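Local coordinates for uncharacterized ABC transporter solute-binding protein yclQ (Bacillus subtilis subsp. subtilis str. 168, PDB 3GFV) that binds petrobactin, with or without iron, and the precursor 3,4-dihydroxybenzoic acid, and serves an ABC transporter that takes up ferric-petrobactin, at residues R236-A239 / T243-T246; S191-I196 / F232-G237. One frame throughout, in Å; residues are numbered along the deposited sequence.

How the interactions relate
Interactions 1 and 2 meet where strand 230-235 gives way to helix 236-240, and their centres lie about 12 Å apart. Interaction 2 packs Phe-232 and Ile-234, on one side of the strand, against Tyr-193 and Ile-196, while interaction 1 closes the start of the helix against the loop that follows it. Asp-235 joins the two: its OD2 lies 2.7 Å from Ser-245 N and 2.9 Å from Thr-246 OG1, both probable hydrogen bonds, and its OD1 caps Thr-238 N. Arg-236 and Gly-237 belong to both contacts. Next to interaction 2, Arg-192 NH1 binds a phosphate ion, probably from the crystallisation liquor. The petrobactin site is not located by these contacts.

Interaction 1 of 2, residues R236-A239 / T243-T246; sequences RGTA and TSST
Thr-238 turns OG1 back beside its own backbone N (chi1 -57°), and Ser-244 places OG in the same way (chi1 -46°), which brings the two hydroxyls together, tip to tip, between the helix start and the loop. They form a hydrogen bond of 2.7 Å between Thr-238 OG1 and Ser-244 OG, in which either could be the donor. The approach is lopsided: the bond bends sharply at the serine oxygen and opens wider at the threonine, so that Ser-244 CB also comes within 3.2 Å of Thr-238 OG1. The backbones are close here, with Thr-238 CA 5.0 Å from Ser-244 CA. One residue earlier on each segment, the main chains touch directly. Gly-237 has no side chain, and Thr-243 O accepts a C-H...O contact from Gly-237 CA, 3.5 Å long, with 157° at the hydrogen. Thr-238, Thr-243 and Ser-244 are exposed, so the hydroxyl pair lies at the surface, whereas Gly-237 is buried. Beyond the pair, the loop is also tied to the end of the strand, through the carboxylate of Asp-235, and to the neighbouring hairpin, where Ser-245 OG receives Gly-182 N. The same aspartate thus serves as helix cap and as holder of the loop: it is the N-cap at the carboxyl end of strand 230-235, a strand-to-helix junction in one lobe of the periplasmic binding protein fold.

Interaction 2 of 2, residues S191-I196 / F232-G237; sequences SRYGLI and FVIDRG
Around Tyr-193 and Ile-234 the backbones stay well apart, 9.6 Å between Tyr-193 CA and Ile-234 CA, and Ile-196 and Phe-232 are little closer, so the space is bridged by side chains. Residues 191-194 make a type I beta turn, closed by Gly-194 N to Ser-191 O at 2.9 Å, and lead into helix 195-198. Facing them, residues 232-235 are the end of a strand, whose alternation turns Phe-232 and Ile-234 to the same side. Ile-234 keeps CG1 beside its backbone N and stretches CD1 outward (chi2 156°), driving that methyl onto the middle of the Tyr-193 ring. Ile-234 CD1 sits 3.4 Å from the centroid of that ring and only 2° off its normal, a tight, well-centred CH-pi contact. Arg-192 CG covers the opposite face, 3.8 Å above the Tyr-193 ring plane, so the phenol is clamped between two aliphatic groups. Its hydroxyl reaches over the Arg-192 guanidinium, with Tyr-193 OH 3.4 Å above that plane and toward its rim. Ile-196 runs alongside Phe-232 in the opposite direction, its CG2 over one face of the ring, 4.1 Å from the centroid and 15° off the normal, offset toward the rim. The CD1 branch runs along the inner end of the same side chain, Ile-196 CD1 lying 4.1 Å from Phe-232 CG. Trp-274 and Val-176 touch both Tyr-193 and Ile-196, and Phe-187 meets the tyrosine ring edge-to-face. Tyr-193 OH is buried with no partner in the model, and the nearby guanidinium may polarise the phenol. Across the two segments the chemistry is wholly dispersive and CH-pi, without a hydrogen bond, so shape and ring faces set the fit in this core.

Interaction 1 of 2, residues R236-A239 / T243-T246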
loop_
_atom_site.group_PDB
_atom_site.type_symbol
_atom_site.label_atom_id
_atom_site.label_comp_id
_atom_site.label_asym_id
_atom_site.label_seq_id
_atom_site.Cartn_x
_atom_site.Cartn_y
_atom_site.Cartn_z
ATOM N N ARG A 236 -11.118 7.651 -0.386
ATOM C CA ARG A 236 -10.206 8.231 0.607
ATOM C C ARG A 236 -10.957 8.577 1.890
ATOM O O ARG A 236 -10.433 8.411 2.994
ATOM C CB ARG A 236 -9.524 9.483 0.058
ATOM C CG ARG A 236 -8.554 10.139 1.048
ATOM C CD ARG A 236 -7.915 11.392 0.481
ATOM N NE ARG A 236 -7.039 12.033 1.465
ATOM C CZ ARG A 236 -7.443 12.944 2.347
ATOM N NH1 ARG A 236 -8.712 13.342 2.370
ATOM N NH2 ARG A 236 -6.569 13.465 3.208
ATOM N N GLY A 237 -12.184 9.055 1.739
ATOM C CA GLY A 237 -13.006 9.396 2.896
ATOM C C GLY A 237 -13.196 8.162 3.763
ATOM O O GLY A 237 -12.968 8.196 4.974
ATOM N N THR A 238 -13.599 7.058 3.142
ATOM C CA THR A 238 -13.824 5.829 3.897
ATOM C C THR A 238 -12.549 5.402 4.599
ATOM O O THR A 238 -12.575 4.969 5.760
ATOM C CB THR A 238 -14.321 4.698 2.986
ATOM O OG1 THR A 238 -15.520 5.128 2.334
ATOM C CG2 THR A 238 -14.611 3.442 3.794
ATOM N N ALA A 239 -11.427 5.556 3.908
ATOM C CA ALA A 239 -10.127 5.125 4.436
ATOM C C ALA A 239 -9.760 5.824 5.743
ATOM O O ALA A 239 -9.158 5.224 6.652
ATOM C CB ALA A 239 -9.046 5.369 3.409
ATOM N N THR A 243 -16.746 11.008 5.430
ATOM C CA THR A 243 -17.847 10.446 4.662
ATOM C C THR A 243 -17.364 9.794 3.359
ATOM O O THR A 243 -16.400 10.252 2.736
ATOM C CB THR A 243 -18.944 11.487 4.385
ATOM O OG1 THR A 243 -18.377 12.608 3.701
ATOM C CG2 THR A 243 -19.531 11.960 5.705
ATOM N N SER A 244 -18.034 8.706 2.982
ATOM C CA SER A 244 -17.786 8.023 1.715
ATOM C C SER A 244 -18.454 8.769 0.572
ATOM O O SER A 244 -19.467 9.436 0.767
ATOM C CB SER A 244 -18.351 6.609 1.785
ATOM O OG SER A 244 -17.971 5.999 3.009
ATOM N N SER A 245 -17.908 8.659 -0.629
ATOM C CA SER A 245 -18.574 9.335 -1.751
ATOM C C SER A 245 -18.505 8.505 -3.019
ATOM O O SER A 245 -18.615 9.021 -4.133
ATOM C CB SER A 245 -18.017 10.748 -1.974
ATOM O OG SER A 245 -16.619 10.724 -2.196
ATOM N N THR A 246 -18.359 7.204 -2.844
ATOM C CA THR A 246 -18.298 6.304 -3.987
ATOM C C THR A 246 -19.622 6.177 -4.746
ATOM O O THR A 246 -19.646 6.219 -5.985
ATOM C CB THR A 246 -17.849 4.927 -3.535
ATOM O OG1 THR A 246 -16.488 5.021 -3.115
ATOM C CG2 THR A 246 -17.962 3.942 -4.677
#

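Interaction 2 of 2, residues S191-I196 / F232-G237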
loop_
_atom_site.group_PDB
_atom_site.type_symbol
_atom_site.label_atom_id
_atom_site.label_comp_id
_atom_site.label_asym_id
_atom_site.label_seq_id
_atom_site.Cartn_x
_atom_site.Cartn_y
_atom_site.Cartn_z
ATOM N N SER A 191 1.698 5.452 -11.136
ATOM C CA SER A 191 1.112 6.271 -10.078
ATOM C C SER A 191 1.023 5.481 -8.774
ATOM O O SER A 191 1.407 4.302 -8.694
ATOM C CB SER A 191 -0.285 6.783 -10.473
ATOM O OG SER A 191 -1.241 5.731 -10.387
ATOM N N ARG A 192 0.495 6.135 -7.752
ATOM C CA ARG A 192 0.316 5.494 -6.468
ATOM C C ARG A 192 -0.390 4.140 -6.581
ATOM O O ARG A 192 -0.041 3.190 -5.899
ATOM C CB ARG A 192 -0.486 6.428 -5.572
ATOM C CG ARG A 192 -0.769 5.857 -4.215
ATOM C CD ARG A 192 -1.560 6.889 -3.440
ATOM N NE ARG A 192 -1.548 6.622 -2.014
ATOM C CZ ARG A 192 -1.997 7.476 -1.105
ATOM N NH1 ARG A 192 -2.487 8.655 -1.482
ATOM N NH2 ARG A 192 -1.954 7.151 0.176
ATOM N N TYR A 193 -1.374 4.038 -7.468
ATOM C CA TYR A 193 -2.101 2.781 -7.628
ATOM C C TYR A 193 -1.856 2.152 -8.992
ATOM O O TYR A 193 -2.610 1.270 -9.444
ATOM C CB TYR A 193 -3.611 2.971 -7.379
ATOM C CG TYR A 193 -3.916 3.604 -6.038
ATOM C CD1 TYR A 193 -3.554 2.979 -4.848
ATOM C CD2 TYR A 193 -4.541 4.841 -5.958
ATOM C CE1 TYR A 193 -3.819 3.577 -3.619
ATOM C CE2 TYR A 193 -4.815 5.431 -4.745
ATOM C CZ TYR A 193 -4.452 4.791 -3.573
ATOM O OH TYR A 193 -4.723 5.376 -2.353
ATOM N N GLY A 194 -0.780 2.594 -9.631
ATOM C CA GLY A 194 -0.351 2.050 -10.900
ATOM C C GLY A 194 -0.139 0.544 -10.931
ATOM O O GLY A 194 -0.172 -0.047 -12.006
ATOM N N LEU A 195 0.099 -0.088 -9.783
ATOM C CA LEU A 195 0.385 -1.529 -9.803
ATOM C C LEU A 195 -0.726 -2.363 -10.441
ATOM O O LEU A 195 -0.463 -3.452 -10.955
ATOM C CB LEU A 195 0.757 -2.065 -8.410
ATOM C CG LEU A 195 -0.375 -2.403 -7.435
ATOM C CD1 LEU A 195 0.220 -3.193 -6.266
ATOM C CD2 LEU A 195 -1.036 -1.129 -6.945
ATOM N N ILE A 196 -1.960 -1.852 -10.432
ATOM C CA ILE A 196 -3.069 -2.578 -11.042
ATOM C C ILE A 196 -2.764 -2.791 -12.531
ATOM O O ILE A 196 -3.069 -3.846 -13.098
ATOM C CB ILE A 196 -4.392 -1.823 -10.820
ATOM C CG1 ILE A 196 -4.837 -2.007 -9.360
ATOM C CG2 ILE A 196 -5.458 -2.333 -11.780
ATOM C CD1 ILE A 196 -5.956 -1.040 -8.888
ATOM N N PHE A 232 -11.976 0.456 -10.966
ATOM C CA PHE A 232 -11.440 0.179 -9.635
ATOM C C PHE A 232 -11.582 1.434 -8.796
ATOM O O PHE A 232 -11.067 2.491 -9.173
ATOM C CB PHE A 232 -9.970 -0.209 -9.751
ATOM C CG PHE A 232 -9.747 -1.488 -10.501
ATOM C CD1 PHE A 232 -9.727 -2.702 -9.826
ATOM C CD2 PHE A 232 -9.578 -1.478 -11.883
ATOM C CE1 PHE A 232 -9.506 -3.909 -10.513
ATOM C CE2 PHE A 232 -9.363 -2.682 -12.579
ATOM C CZ PHE A 232 -9.352 -3.888 -11.897
ATOM N N VAL A 233 -12.287 1.329 -7.671
ATOM C CA VAL A 233 -12.565 2.517 -6.861
ATOM C C VAL A 233 -11.975 2.418 -5.460
ATOM O O VAL A 233 -12.171 1.408 -4.761
ATOM C CB VAL A 233 -14.071 2.725 -6.715
ATOM C CG1 VAL A 233 -14.348 3.988 -5.931
ATOM C CG2 VAL A 233 -14.711 2.819 -8.098
ATOM N N ILE A 234 -11.293 3.486 -5.049
ATOM C CA ILE A 234 -10.792 3.628 -3.672
ATOM C C ILE A 234 -11.460 4.858 -3.115
ATOM O O ILE A 234 -11.564 5.868 -3.807
ATOM C CB ILE A 234 -9.267 3.805 -3.668
ATOM C CG1 ILE A 234 -8.613 2.504 -4.135
ATOM C CG2 ILE A 234 -8.736 4.150 -2.270
ATOM C CD1 ILE A 234 -7.248 2.727 -4.706
ATOM N N ASP A 235 -11.941 4.776 -1.882
ATOM C CA ASP A 235 -12.591 5.931 -1.273
ATOM C C ASP A 235 -11.727 6.492 -0.145
ATOM O O ASP A 235 -11.610 5.883 0.925
ATOM C CB ASP A 235 -13.952 5.540 -0.735
ATOM C CG ASP A 235 -14.810 6.760 -0.431
ATOM O OD1 ASP A 235 -14.326 7.651 0.289
ATOM O OD2 ASP A 235 -15.920 6.846 -0.970
ATOM N N ARG A 236 -11.118 7.651 -0.386
ATOM C CA ARG A 236 -10.206 8.231 0.607
ATOM C C ARG A 236 -10.957 8.577 1.890
ATOM O O ARG A 236 -10.433 8.411 2.994
ATOM C CB ARG A 236 -9.524 9.483 0.058
ATOM C CG ARG A 236 -8.554 10.139 1.048
ATOM C CD ARG A 236 -7.915 11.392 0.481
ATOM N NE ARG A 236 -7.039 12.033 1.465
ATOM C CZ ARG A 236 -7.443 12.944 2.347
ATOM N NH1 ARG A 236 -8.712 13.342 2.370
ATOM N NH2 ARG A 236 -6.569 13.465 3.208
ATOM N N GLY A 237 -12.184 9.055 1.739
ATOM C CA GLY A 237 -13.006 9.396 2.896
ATOM C C GLY A 237 -13.196 8.162 3.763
ATOM O O GLY A 237 -12.968 8.196 4.974
#